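Local coordinates for beta-ketoacyl-[acyl-carrier-protein] synthase FabY (Pseudomonas aeruginosa, PDB 4CW4) that condenses acetyl-CoA with malonyl-ACP, as a homodimer, to make the acetoacetyl-ACP primer that starts fatty acid synthesis, at residues L65-G69 against R79-E83; R163-V167 against I322-S326; T200-R204 against L594-Y598; D220-S226 against S275-S281; F355-F361 against S441-R447. All coordinates share one frame; numbering follows the deposited sequence. Where two conformers were deposited one is given.

Interaction 1: L65-G69 against R79-E83. With SO4 (sulfate ion), chain B.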
# COMPACT_ATOMS: atom_id res chain seq x y z
N LEU A 65 43.03 -2.78 8.20
CA LEU A 65 44.15 -2.45 7.32
C LEU A 65 43.85 -1.23 6.47
O LEU A 65 42.82 -1.15 5.82
CB LEU A 65 44.43 -3.62 6.38
CG LEU A 65 45.20 -4.83 6.91
CD1 LEU A 65 44.64 -5.31 8.22
CD2 LEU A 65 45.17 -5.95 5.88
N ALA A 66 44.78 -0.28 6.45
CA ALA A 66 44.67 0.86 5.54
C ALA A 66 44.93 0.38 4.12
O ALA A 66 45.24 -0.79 3.89
CB ALA A 66 45.67 1.94 5.92
N GLU A 67 44.80 1.29 3.16
CA GLU A 67 45.11 0.98 1.77
C GLU A 67 46.55 0.48 1.66
O GLU A 67 46.87 -0.33 0.80
CB GLU A 67 44.91 2.22 0.88
CG GLU A 67 45.31 2.02 -0.58
CD GLU A 67 44.52 0.91 -1.25
OE1 GLU A 67 43.42 0.59 -0.77
OE2 GLU A 67 45.01 0.36 -2.27
N ASP A 68 47.41 0.97 2.55
CA ASP A 68 48.83 0.60 2.56
C ASP A 68 49.07 -0.81 3.09
O ASP A 68 50.15 -1.37 2.89
CB ASP A 68 49.62 1.57 3.44
CG ASP A 68 49.31 3.02 3.16
OD1 ASP A 68 48.89 3.33 2.02
OD2 ASP A 68 49.47 3.85 4.08
N GLY A 69 48.08 -1.38 3.77
CA GLY A 69 48.26 -2.63 4.48
C GLY A 69 48.61 -2.37 5.94
O GLY A 69 48.62 -3.29 6.76
N ARG A 79 41.36 8.86 14.17
CA ARG A 79 42.27 9.91 13.76
C ARG A 79 42.31 10.04 12.24
O ARG A 79 42.18 11.14 11.69
CB ARG A 79 43.68 9.60 14.30
CG ARG A 79 44.80 10.33 13.57
CD ARG A 79 46.13 9.68 13.89
NE ARG A 79 46.81 9.27 12.66
CZ ARG A 79 46.74 8.06 12.11
NH1 ARG A 79 46.02 7.10 12.67
NH2 ARG A 79 47.41 7.81 10.99
N ARG A 80 42.49 8.92 11.56
CA ARG A 80 42.77 8.90 10.14
C ARG A 80 41.54 9.08 9.25
O ARG A 80 41.63 9.70 8.19
CB ARG A 80 43.45 7.58 9.80
CG ARG A 80 44.06 7.50 8.42
CD ARG A 80 45.09 6.39 8.40
NE ARG A 80 45.60 6.13 7.06
CZ ARG A 80 46.78 5.55 6.81
NH1 ARG A 80 47.58 5.19 7.81
NH2 ARG A 80 47.15 5.36 5.56
N TYR A 81 40.40 8.55 9.67
CA TYR A 81 39.23 8.46 8.80
C TYR A 81 37.99 9.21 9.27
O TYR A 81 37.03 9.30 8.52
CB TYR A 81 38.84 6.99 8.56
CG TYR A 81 39.93 6.14 7.94
CD1 TYR A 81 40.10 6.09 6.57
CD2 TYR A 81 40.78 5.39 8.73
CE1 TYR A 81 41.11 5.32 6.00
CE2 TYR A 81 41.78 4.62 8.18
CZ TYR A 81 41.94 4.59 6.81
OH TYR A 81 42.94 3.82 6.27
N ALA A 82 37.97 9.73 10.50
CA ALA A 82 36.72 10.33 11.01
C ALA A 82 36.18 11.42 10.08
O ALA A 82 34.99 11.46 9.79
CB ALA A 82 36.88 10.87 12.40
N GLU A 83 37.05 12.30 9.61
CA GLU A 83 36.60 13.38 8.74
C GLU A 83 35.90 12.83 7.49
O GLU A 83 34.84 13.29 7.10
CB GLU A 83 37.78 14.28 8.37
CG GLU A 83 37.39 15.48 7.52
CD GLU A 83 38.57 16.36 7.08
OE1 GLU A 83 39.73 16.13 7.51
OE2 GLU A 83 38.32 17.28 6.27
S SO4 B . 44.00 5.73 3.42
O1 SO4 B . 45.38 5.88 2.94
O2 SO4 B . 43.73 4.31 3.65
O3 SO4 B . 43.83 6.47 4.67
O4 SO4 B . 43.08 6.23 2.40

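Interaction 2: R163-V167 against I322-S326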
# COMPACT_ATOMS: atom_id res chain seq x y z
N ARG A 163 19.43 18.01 -17.77
CA ARG A 163 19.02 19.18 -17.01
C ARG A 163 19.46 19.07 -15.56
O ARG A 163 19.79 18.00 -15.08
CB ARG A 163 17.50 19.38 -17.08
CG ARG A 163 16.70 18.26 -16.41
CD ARG A 163 15.21 18.45 -16.57
NE ARG A 163 14.77 19.69 -15.93
CZ ARG A 163 14.45 19.82 -14.65
NH1 ARG A 163 14.48 18.77 -13.83
NH2 ARG A 163 14.09 21.00 -14.18
N ALA A 164 19.44 20.21 -14.88
CA ALA A 164 19.78 20.25 -13.47
C ALA A 164 18.50 20.20 -12.64
O ALA A 164 17.49 20.79 -13.01
CB ALA A 164 20.56 21.49 -13.15
N LEU A 165 18.55 19.47 -11.53
CA LEU A 165 17.47 19.49 -10.55
C LEU A 165 17.67 20.70 -9.65
O LEU A 165 18.80 21.11 -9.39
CB LEU A 165 17.50 18.21 -9.71
CG LEU A 165 17.36 16.87 -10.42
CD1 LEU A 165 17.58 15.72 -9.45
CD2 LEU A 165 15.98 16.74 -11.04
N THR A 166 16.59 21.27 -9.15
CA THR A 166 16.71 22.37 -8.20
C THR A 166 17.18 21.89 -6.81
O THR A 166 17.64 22.68 -6.01
CB THR A 166 15.39 23.11 -8.02
OG1 THR A 166 14.43 22.21 -7.49
CG2 THR A 166 14.91 23.69 -9.36
N VAL A 167 17.03 20.60 -6.55
CA VAL A 167 17.41 19.95 -5.29
C VAL A 167 18.71 19.19 -5.50
O VAL A 167 18.85 18.47 -6.49
CB VAL A 167 16.28 18.98 -4.87
CG1 VAL A 167 16.70 18.07 -3.72
CG2 VAL A 167 15.03 19.78 -4.51
N ILE A 322 12.35 13.16 -6.99
CA ILE A 322 12.82 14.47 -6.59
C ILE A 322 12.02 15.55 -7.31
O ILE A 322 11.55 16.50 -6.68
CB ILE A 322 14.34 14.63 -6.83
CG1 ILE A 322 15.14 13.66 -5.94
CG2 ILE A 322 14.77 16.07 -6.60
CD1 ILE A 322 16.60 13.53 -6.35
N GLU A 323 11.84 15.42 -8.62
CA GLU A 323 11.05 16.40 -9.34
C GLU A 323 9.60 16.43 -8.90
O GLU A 323 9.01 17.50 -8.81
CB GLU A 323 11.15 16.23 -10.85
CG GLU A 323 10.45 17.38 -11.58
CD GLU A 323 10.49 17.32 -13.09
OE1 GLU A 323 11.20 16.49 -13.67
OE2 GLU A 323 9.79 18.16 -13.70
N GLY A 324 9.03 15.27 -8.61
CA GLY A 324 7.63 15.18 -8.17
C GLY A 324 7.38 15.93 -6.86
O GLY A 324 6.40 16.67 -6.73
N TYR A 325 8.26 15.74 -5.89
CA TYR A 325 8.15 16.48 -4.64
C TYR A 325 8.48 17.97 -4.80
O TYR A 325 7.84 18.82 -4.19
CB TYR A 325 8.98 15.85 -3.54
CG TYR A 325 8.38 14.60 -2.94
CD1 TYR A 325 7.28 14.66 -2.11
CD2 TYR A 325 8.93 13.36 -3.19
CE1 TYR A 325 6.73 13.52 -1.55
CE2 TYR A 325 8.41 12.21 -2.62
CZ TYR A 325 7.29 12.30 -1.81
OH TYR A 325 6.74 11.16 -1.26
N SER A 326 9.49 18.27 -5.61
CA SER A 326 9.84 19.65 -5.89
C SER A 326 8.66 20.39 -6.51
O SER A 326 8.37 21.53 -6.16
CB SER A 326 11.05 19.72 -6.83
OG SER A 326 12.20 19.17 -6.21
O HOH W 1 14.00 16.09 -14.22
O HOH W 2 14.21 19.39 -8.14

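Interaction 3: T200-R204 against L594-Y598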
# COMPACT_ATOMS: atom_id res chain seq x y z
N THR A 200 17.67 -9.09 7.63
CA THR A 200 18.65 -10.00 8.21
C THR A 200 19.26 -9.35 9.45
O THR A 200 19.40 -10.01 10.48
CB THR A 200 19.77 -10.39 7.23
OG1 THR A 200 19.23 -11.17 6.16
CG2 THR A 200 20.84 -11.21 7.95
N ASP A 201 19.65 -8.08 9.34
CA ASP A 201 20.24 -7.37 10.49
C ASP A 201 19.29 -7.44 11.69
O ASP A 201 19.71 -7.79 12.81
CB ASP A 201 20.54 -5.92 10.11
CG ASP A 201 21.29 -5.17 11.16
OD1 ASP A 201 22.24 -5.72 11.77
OD2 ASP A 201 20.94 -4.00 11.41
N ALA A 202 18.01 -7.15 11.48
CA ALA A 202 17.04 -7.19 12.58
C ALA A 202 16.91 -8.59 13.22
O ALA A 202 16.88 -8.73 14.44
CB ALA A 202 15.68 -6.69 12.12
N ILE A 203 16.81 -9.63 12.40
CA ILE A 203 16.61 -10.98 12.90
C ILE A 203 17.83 -11.45 13.66
O ILE A 203 17.72 -12.06 14.71
CB ILE A 203 16.32 -11.94 11.71
CG1 ILE A 203 14.95 -11.61 11.11
CG2 ILE A 203 16.42 -13.40 12.11
CD1 ILE A 203 13.77 -11.84 12.06
N ARG A 204 19.01 -11.17 13.14
CA ARG A 204 20.24 -11.62 13.79
C ARG A 204 20.52 -10.84 15.07
O ARG A 204 21.22 -11.33 15.96
CB ARG A 204 21.43 -11.52 12.83
CG ARG A 204 21.35 -12.47 11.64
CD ARG A 204 22.64 -12.54 10.87
NE ARG A 204 22.49 -13.35 9.67
CZ ARG A 204 22.56 -14.68 9.64
NH1 ARG A 204 22.80 -15.37 10.76
NH2 ARG A 204 22.42 -15.32 8.48
N LEU A 594 28.14 -10.16 7.33
CA LEU A 594 26.72 -9.89 7.58
C LEU A 594 25.82 -11.09 7.32
O LEU A 594 24.68 -11.15 7.81
CB LEU A 594 26.26 -8.69 6.74
CG LEU A 594 26.92 -7.36 7.11
CD1 LEU A 594 26.55 -6.28 6.07
CD2 LEU A 594 26.50 -6.94 8.51
N GLU A 595 26.33 -12.04 6.54
CA GLU A 595 25.64 -13.28 6.14
C GLU A 595 24.15 -13.07 5.86
O GLU A 595 23.26 -13.55 6.57
CB GLU A 595 25.89 -14.41 7.16
CG GLU A 595 25.57 -15.82 6.62
CD GLU A 595 26.54 -16.30 5.54
OE1 GLU A 595 27.60 -15.68 5.33
OE2 GLU A 595 26.20 -17.32 4.88
N ILE A 596 23.89 -12.35 4.79
CA ILE A 596 22.53 -12.00 4.43
C ILE A 596 21.76 -13.27 4.06
O ILE A 596 22.25 -14.11 3.30
CB ILE A 596 22.53 -10.99 3.25
CG1 ILE A 596 23.30 -9.73 3.64
CG2 ILE A 596 21.11 -10.68 2.81
CD1 ILE A 596 22.85 -9.07 4.91
N ILE A 597 20.55 -13.37 4.59
CA ILE A 597 19.68 -14.50 4.32
C ILE A 597 18.89 -14.24 3.05
O ILE A 597 18.14 -13.28 2.97
CB ILE A 597 18.69 -14.72 5.48
CG1 ILE A 597 19.46 -14.89 6.81
CG2 ILE A 597 17.79 -15.94 5.18
CD1 ILE A 597 18.61 -14.68 8.06
N TYR A 598 19.05 -15.11 2.06
CA TYR A 598 18.29 -15.02 0.82
C TYR A 598 18.12 -16.44 0.29
O TYR A 598 18.97 -16.96 -0.43
CB TYR A 598 18.96 -14.13 -0.24
CG TYR A 598 18.12 -13.99 -1.50
CD1 TYR A 598 16.94 -13.27 -1.48
CD2 TYR A 598 18.52 -14.57 -2.70
CE1 TYR A 598 16.17 -13.14 -2.61
CE2 TYR A 598 17.75 -14.44 -3.84
CZ TYR A 598 16.57 -13.73 -3.79
OH TYR A 598 15.79 -13.59 -4.91

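Interaction 4: D220-S226 against S275-S281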
# COMPACT_ATOMS: atom_id res chain seq x y z
N ASP A 220 0.94 -20.10 11.88
CA ASP A 220 0.19 -18.89 11.58
C ASP A 220 0.46 -17.76 12.56
O ASP A 220 -0.11 -16.69 12.41
CB ASP A 220 -1.31 -19.18 11.50
CG ASP A 220 -1.89 -19.72 12.80
OD1 ASP A 220 -1.12 -20.28 13.61
OD2 ASP A 220 -3.14 -19.63 12.98
N GLU A 221 1.33 -17.99 13.54
CA GLU A 221 1.58 -17.00 14.60
C GLU A 221 2.80 -16.08 14.38
O GLU A 221 3.24 -15.36 15.29
CB GLU A 221 1.65 -17.71 15.97
CG GLU A 221 0.28 -18.22 16.42
CD GLU A 221 0.30 -18.95 17.74
OE1 GLU A 221 1.38 -19.50 18.10
OE2 GLU A 221 -0.75 -18.98 18.42
N ILE A 222 3.33 -16.14 13.17
CA ILE A 222 4.37 -15.23 12.72
C ILE A 222 3.71 -14.23 11.78
O ILE A 222 2.87 -14.60 10.98
CB ILE A 222 5.44 -15.97 11.89
CG1 ILE A 222 6.02 -17.14 12.67
CG2 ILE A 222 6.52 -15.02 11.41
CD1 ILE A 222 6.80 -16.74 13.84
N ALA A 223 4.06 -12.96 11.89
CA ALA A 223 3.48 -11.93 11.03
C ALA A 223 4.58 -11.00 10.54
O ALA A 223 5.51 -10.75 11.27
CB ALA A 223 2.48 -11.13 11.80
N VAL A 224 4.41 -10.50 9.33
CA VAL A 224 5.32 -9.53 8.74
C VAL A 224 4.51 -8.40 8.12
O VAL A 224 3.61 -8.66 7.31
CB VAL A 224 6.23 -10.15 7.66
CG1 VAL A 224 7.16 -9.09 7.07
CG2 VAL A 224 7.03 -11.31 8.24
N PHE A 225 4.83 -7.17 8.50
CA PHE A 225 4.23 -5.97 7.92
C PHE A 225 5.31 -4.98 7.48
O PHE A 225 6.08 -4.52 8.32
CB PHE A 225 3.29 -5.31 8.92
CG PHE A 225 2.26 -6.27 9.46
CD1 PHE A 225 1.29 -6.80 8.63
CD2 PHE A 225 2.29 -6.66 10.78
CE1 PHE A 225 0.35 -7.70 9.13
CE2 PHE A 225 1.36 -7.56 11.28
CZ PHE A 225 0.40 -8.08 10.46
N SER A 226 5.34 -4.67 6.18
CA SER A 226 6.35 -3.77 5.62
C SER A 226 5.78 -3.05 4.40
O SER A 226 4.58 -2.89 4.30
CB SER A 226 7.64 -4.51 5.30
OG SER A 226 8.65 -3.57 4.96
N SER A 275 7.98 -17.77 6.01
CA SER A 275 6.78 -17.75 6.83
C SER A 275 5.52 -18.08 6.05
O SER A 275 5.32 -17.59 4.93
CB SER A 275 6.61 -16.37 7.43
OG SER A 275 5.43 -16.31 8.21
N VAL A 276 4.66 -18.90 6.67
CA VAL A 276 3.29 -19.09 6.19
C VAL A 276 2.28 -18.32 7.05
O VAL A 276 1.10 -18.68 7.10
CB VAL A 276 2.89 -20.59 6.14
CG1 VAL A 276 3.77 -21.32 5.15
CG2 VAL A 276 2.95 -21.25 7.55
N GLY A 277 2.74 -17.28 7.72
CA GLY A 277 1.90 -16.54 8.65
C GLY A 277 1.23 -15.33 8.04
O GLY A 277 1.13 -15.21 6.82
N MET A 278 0.76 -14.45 8.93
CA MET A 278 0.07 -13.21 8.57
C MET A 278 0.99 -12.29 7.80
O MET A 278 2.21 -12.29 8.05
CB MET A 278 -0.35 -12.47 9.84
CG MET A 278 -1.24 -13.27 10.74
SD MET A 278 -1.80 -12.28 12.12
CE MET A 278 -3.31 -11.58 11.49
N THR A 279 0.43 -11.46 6.93
CA THR A 279 1.23 -10.54 6.18
C THR A 279 0.37 -9.38 5.75
O THR A 279 -0.85 -9.45 5.79
CB THR A 279 1.91 -11.27 5.00
OG1 THR A 279 2.93 -10.44 4.43
CG2 THR A 279 0.89 -11.70 3.94
N GLY A 280 1.00 -8.28 5.36
CA GLY A 280 0.28 -7.14 4.86
C GLY A 280 1.23 -5.97 4.73
O GLY A 280 2.30 -5.97 5.33
N SER A 281 0.84 -4.97 3.94
CA SER A 281 1.62 -3.76 3.75
C SER A 281 0.67 -2.59 3.85
O SER A 281 -0.17 -2.41 2.97
CB SER A 281 2.30 -3.76 2.38
OG SER A 281 3.14 -4.90 2.19

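Interaction 5: F355-F361 against S441-R447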
# COMPACT_ATOMS: atom_id res chain seq x y z
N PHE A 355 12.52 22.71 12.91
CA PHE A 355 12.25 23.75 13.90
C PHE A 355 13.14 24.99 13.81
O PHE A 355 12.97 25.90 14.60
CB PHE A 355 12.20 23.18 15.32
CG PHE A 355 11.13 22.13 15.47
CD1 PHE A 355 9.79 22.48 15.45
CD2 PHE A 355 11.47 20.81 15.55
CE1 PHE A 355 8.81 21.51 15.52
CE2 PHE A 355 10.50 19.83 15.64
CZ PHE A 355 9.16 20.18 15.63
N GLY A 356 14.04 25.03 12.82
CA GLY A 356 14.82 26.21 12.55
C GLY A 356 14.30 26.97 11.36
O GLY A 356 13.30 26.59 10.78
N GLU A 357 14.98 28.06 11.00
CA GLU A 357 14.80 28.62 9.66
C GLU A 357 14.99 27.46 8.67
O GLU A 357 15.98 26.73 8.74
CB GLU A 357 15.77 29.76 9.38
CG GLU A 357 15.64 30.94 10.34
CD GLU A 357 14.29 31.62 10.24
OE1 GLU A 357 13.76 31.73 9.11
OE2 GLU A 357 13.76 32.05 11.29
N ASN A 358 14.03 27.26 7.79
CA ASN A 358 14.05 26.09 6.92
C ASN A 358 13.21 26.30 5.67
O ASN A 358 12.57 27.36 5.52
CB ASN A 358 13.68 24.79 7.70
CG ASN A 358 12.29 24.82 8.31
OD1 ASN A 358 11.39 25.51 7.82
ND2 ASN A 358 12.09 24.01 9.36
N CYS A 359 13.25 25.33 4.76
CA CYS A 359 12.66 25.56 3.44
C CYS A 359 12.30 24.28 2.69
O CYS A 359 12.30 24.25 1.46
CB CYS A 359 13.62 26.40 2.60
SG CYS A 359 15.27 25.67 2.36
N GLY A 360 11.90 23.24 3.43
CA GLY A 360 11.41 22.02 2.81
C GLY A 360 12.18 20.80 3.29
O GLY A 360 13.30 20.92 3.82
N PHE A 361 11.59 19.63 3.09
CA PHE A 361 12.21 18.42 3.56
C PHE A 361 13.29 17.91 2.60
O PHE A 361 13.41 18.38 1.47
CB PHE A 361 11.16 17.35 3.98
CG PHE A 361 10.50 16.56 2.86
CD1 PHE A 361 11.08 15.41 2.36
CD2 PHE A 361 9.24 16.88 2.44
CE1 PHE A 361 10.46 14.64 1.42
CE2 PHE A 361 8.59 16.10 1.47
CZ PHE A 361 9.22 14.98 0.97
N SER A 441 9.95 17.73 9.98
CA SER A 441 10.27 17.47 8.58
C SER A 441 11.09 18.57 7.92
O SER A 441 11.52 18.39 6.79
CB SER A 441 8.97 17.26 7.79
OG SER A 441 8.09 18.32 8.05
N SER A 442 11.32 19.67 8.62
CA SER A 442 12.09 20.82 8.12
C SER A 442 11.32 21.67 7.13
O SER A 442 11.87 22.10 6.11
CB SER A 442 13.44 20.40 7.52
OG SER A 442 14.33 21.51 7.41
N THR A 443 10.06 21.96 7.44
CA THR A 443 9.28 22.88 6.62
C THR A 443 8.70 24.01 7.46
O THR A 443 8.45 23.84 8.66
CB THR A 443 8.13 22.17 5.87
OG1 THR A 443 7.02 22.02 6.75
CG2 THR A 443 8.58 20.78 5.37
N PRO A 444 8.46 25.18 6.84
CA PRO A 444 7.88 26.28 7.59
C PRO A 444 6.50 25.95 8.16
O PRO A 444 6.17 26.36 9.27
CB PRO A 444 7.79 27.40 6.54
CG PRO A 444 8.94 27.13 5.65
CD PRO A 444 9.01 25.63 5.55
N ALA A 445 5.70 25.21 7.40
CA ALA A 445 4.40 24.79 7.90
C ALA A 445 4.54 23.82 9.07
O ALA A 445 3.81 23.94 10.06
CB ALA A 445 3.57 24.13 6.80
N ASN A 446 5.46 22.87 8.97
CA ASN A 446 5.56 21.87 10.02
C ASN A 446 6.06 22.47 11.32
O ASN A 446 5.59 22.12 12.40
CB ASN A 446 6.46 20.68 9.66
CG ASN A 446 6.40 19.61 10.73
OD1 ASN A 446 5.42 18.88 10.82
ND2 ASN A 446 7.40 19.55 11.59
N ARG A 447 7.03 23.36 11.25
CA ARG A 447 7.64 23.83 12.49
C ARG A 447 6.62 24.58 13.34
O ARG A 447 6.64 24.47 14.55
CB ARG A 447 8.89 24.68 12.21
CG ARG A 447 8.61 26.06 11.65
CD ARG A 447 9.88 26.75 11.19
NE ARG A 447 9.65 28.17 10.92
CZ ARG A 447 10.16 28.87 9.90
NH1 ARG A 447 10.95 28.31 9.01
NH2 ARG A 447 9.87 30.15 9.79
O HOH W 3 11.29 32.52 8.72
O HOH W 4 12.65 29.93 7.41
O HOH W 5 14.82 22.84 5.04

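Interaction 1: L65-G69 against R79-E83
A66 is the apolar centre of the contact: its CB lies 3.3 Å from OH of Y81 and sits over one face of the R80 guanidinium, off centre, 3.7 Å from NH2. A66 and Y81 are the buried part. The solvent side belongs to D68, exposed and poorly ordered, whose OD2 forms a salt bridge with NH2 of R80 at 3.1 Å. That oxygen lies almost in the guanidinium plane, yet the N-H reaches it from above the carboxylate, the two planes being 57° apart. R80 reaches this far because its CG stands anti to the backbone N (chi1 -168°) and its chain runs extended to NE.

A sulfate, probably from the crystallisation liquor, bridges the two segments. R80 NE gives a bond of 3.0 Å to its O3, and NH2 bonds to O1; O2 takes both OH of Y81 at 2.8 Å and the backbone N of E67. The ion is thus held from both segments, and R84, further along the helix, adds another bond. The type I turn A66-G69, following strand 63-65, meets helix 74-87, and A66, R80 and Y81 all rest on L72 of strand 71-72.

Interaction 2: R163-V167 against I322-S326
L165 and V167 pack on I322 where the loop between strands 155-163 and 169-171 packs against helix 319-327, within the N-terminal half of the thiolase-like ketosynthase fold. The apolar part is a small cluster. CD1 of L165 touches CD1 of I322 at 3.9 Å, the two side chains crossing at about a right angle, while CB of V167 lies 3.7 Å from CG2 of I322. In I322, chi1 of -65° sets CG1 opposite the carbonyl carbon and leaves CG2 opposite the backbone N, turned to the loop.

The charged part lies at the subunit interface. R163 NH1 and E323 OE1 form only a long salt bridge of 4.0 Å, and the oxygen is well out of the guanidinium plane, so no N-H is aimed at it. Water 1 makes the link instead, accepting from R163 NH1 at 2.8 Å and donating to E323 OE1. The stronger partner of E323 is R245 of the second subunit, which forms a salt bridge with OE1, and V251 N of that subunit bonds to OE2.

A second water-mediated link joins the hydroxyls of T166 and S326, which are too far apart to bond directly: water 2 lies 2.9 Å from OG1 of T166 and, in the conformer given for S326, donates to its OG. In that conformer S326 donates within the helix. Its OG, also touched by CG2 of V167 at 3.4 Å, bonds to I322 O over 2.8 Å, approaching from 42° above the carbonyl plane.

Interaction 3: T200-R204 against L594-Y598
In the conformer given, the guanidinium of R204 is sandwiched between two aliphatic groups, with CD1 of I597 over one face and CB of E595 over the opposite one. The main-chain carbonyl of E595 receives its nitrogens. NH2 donates to E595 O at 2.7 Å in the carbonyl plane, although the oxygen is tilted 27° from the guanidinium plane, and NE adds a weak bond of 3.2 Å to the same atom. On the I597 side, NH2 also meets CG1 at 3.4 Å. The carboxylate of E595 takes no part in this grip: its chain bends away at chi2, leaving opposite charges near each other but not in contact.

One helical turn earlier, buried T200 makes the second polar link. Its OG1 accepts from the backbone N of I597 at 3.0 Å in a nearly straight bond (168°), and it also has a weak bond to V196 O within its own helix. With OG1 beside the backbone N (chi1 -66°), the methyl CG2 is directed at the loop, 3.6 Å from E595 O. I596 comes back to the helix with CG2 3.9 Å from OG1 of T200 and CD1 near its CB.

The contact thus fastens the segment after helix 565-590 to the last turn of helix 190-204. Y585 of the former touches both R204 and L594, while I596 continues along helix 190-204 onto V196 and V197.

Interaction 4: D220-S226 against S275-S281
Two neighbouring parallel strands of the ketosynthase core, 222-225 and 278-281, meet in this wholly buried contact, their axes 4.7 Å apart and only 7° from parallel. A223 pairs with M278, V224 with T279 and F225 with G280. V224 N bonds to M278 O at 3.1 Å; the other three backbone bonds, M278 N to I222 O, G280 N to V224 O and S226 N to G280 O, are weak, and CA-H...O contacts such as A223 CA to M278 O (3.3 Å) run beside them.

On one face CB of A223 touches CB of M278 at 3.7 Å, and the ring of F225 turns its edge to G280, with CA and O near its plane. CG of F225 stands anti to its carbonyl carbon (chi1 -53°), which carries CD1 to 3.5 Å from G280 O. The other face has V224 and T279, covered by helix 263-273, where N269 bonds to OG1 of T279. Before the strand, OG of S275 accepts from G277 N at 2.9 Å, an ST turn, and packs on CG2 of I222 at 3.6 Å. G277 CA makes a CA-H...O contact with I222 O at 3.2 Å, a close approach at a glycine.

D220 forms a salt bridge with K416 of the second subunit, and S281 pairs antiparallel with a strand of that subunit. A core sheet continued across the dimer interface is characteristic of the thiolase-like fold.

Interaction 5: F355-F361 against S441-R447
R447, N358 and F355 bury the most surface here. R447, on the first turn of helix 444-461, sends an extended chain past N358, the two side chains running in opposite directions. Its NH1 donates to OD1 of N358 at 3.1 Å, a bent bond (141°) that arrives well above the amide plane. The charge on R447 is probably balanced mainly by D511, which forms a salt bridge with NE; E357 OE1 lies beyond salt-bridge distance and well out of the guanidinium plane. Waters 3 and 4 bridge the two, water 4 accepting from NH1 at 2.8 Å as well as from N358 N, and donating to E357 OE1.

N358 turns its amide into the second segment because its CG sits between the backbone N and the carbonyl carbon (chi1 61°). CB lies 3.4 Å from OG of S442, OD1 lies 3.3 Å from CD of P444, and ND2 passes S442 C while it donates to R353 O. F355 offers a ring edge to R447 O, with CE1 3.8 Å away, and CD1 rests near CB of R447.

The backbones are joined by G360 N to S442 O at 2.9 Å, in the carbonyl plane. Water 5 accepts from C359 N and lies near G360 O and OG of S442, a hydroxyl also bonded to R353 N. T443 is the N-cap, its OG1 accepting from N446 N at 2.8 Å.

N446 then lies beside H439, and the ring of F361 meets that of H477. Both histidines are predicted active-site residues, so the contact probably borders the catalytic centre, consistent with the ketosynthase Cys-His-His triad.

Interactions 2 and 5 are neighbours, their centres 18 Å apart, and touch where CD1 of Y325 meets CZ of F361 at 3.7 Å. Residues at the subunit interface and the predicted active site thus probably share one patch of packing. Interaction 4 also touches the second subunit but lies across the chain's centre from both, about 36 Å from interaction 5 between centres. Interaction 3 brings residues 594-598 back to helix 190-204, so interactions 4 and 5 fall within its span; the segments of interactions 2 and 3 alternate, and interaction 4 falls between those of interaction 2 as well. Interaction 1 comes first and lies peripherally, at least 27 Å between centres from every other.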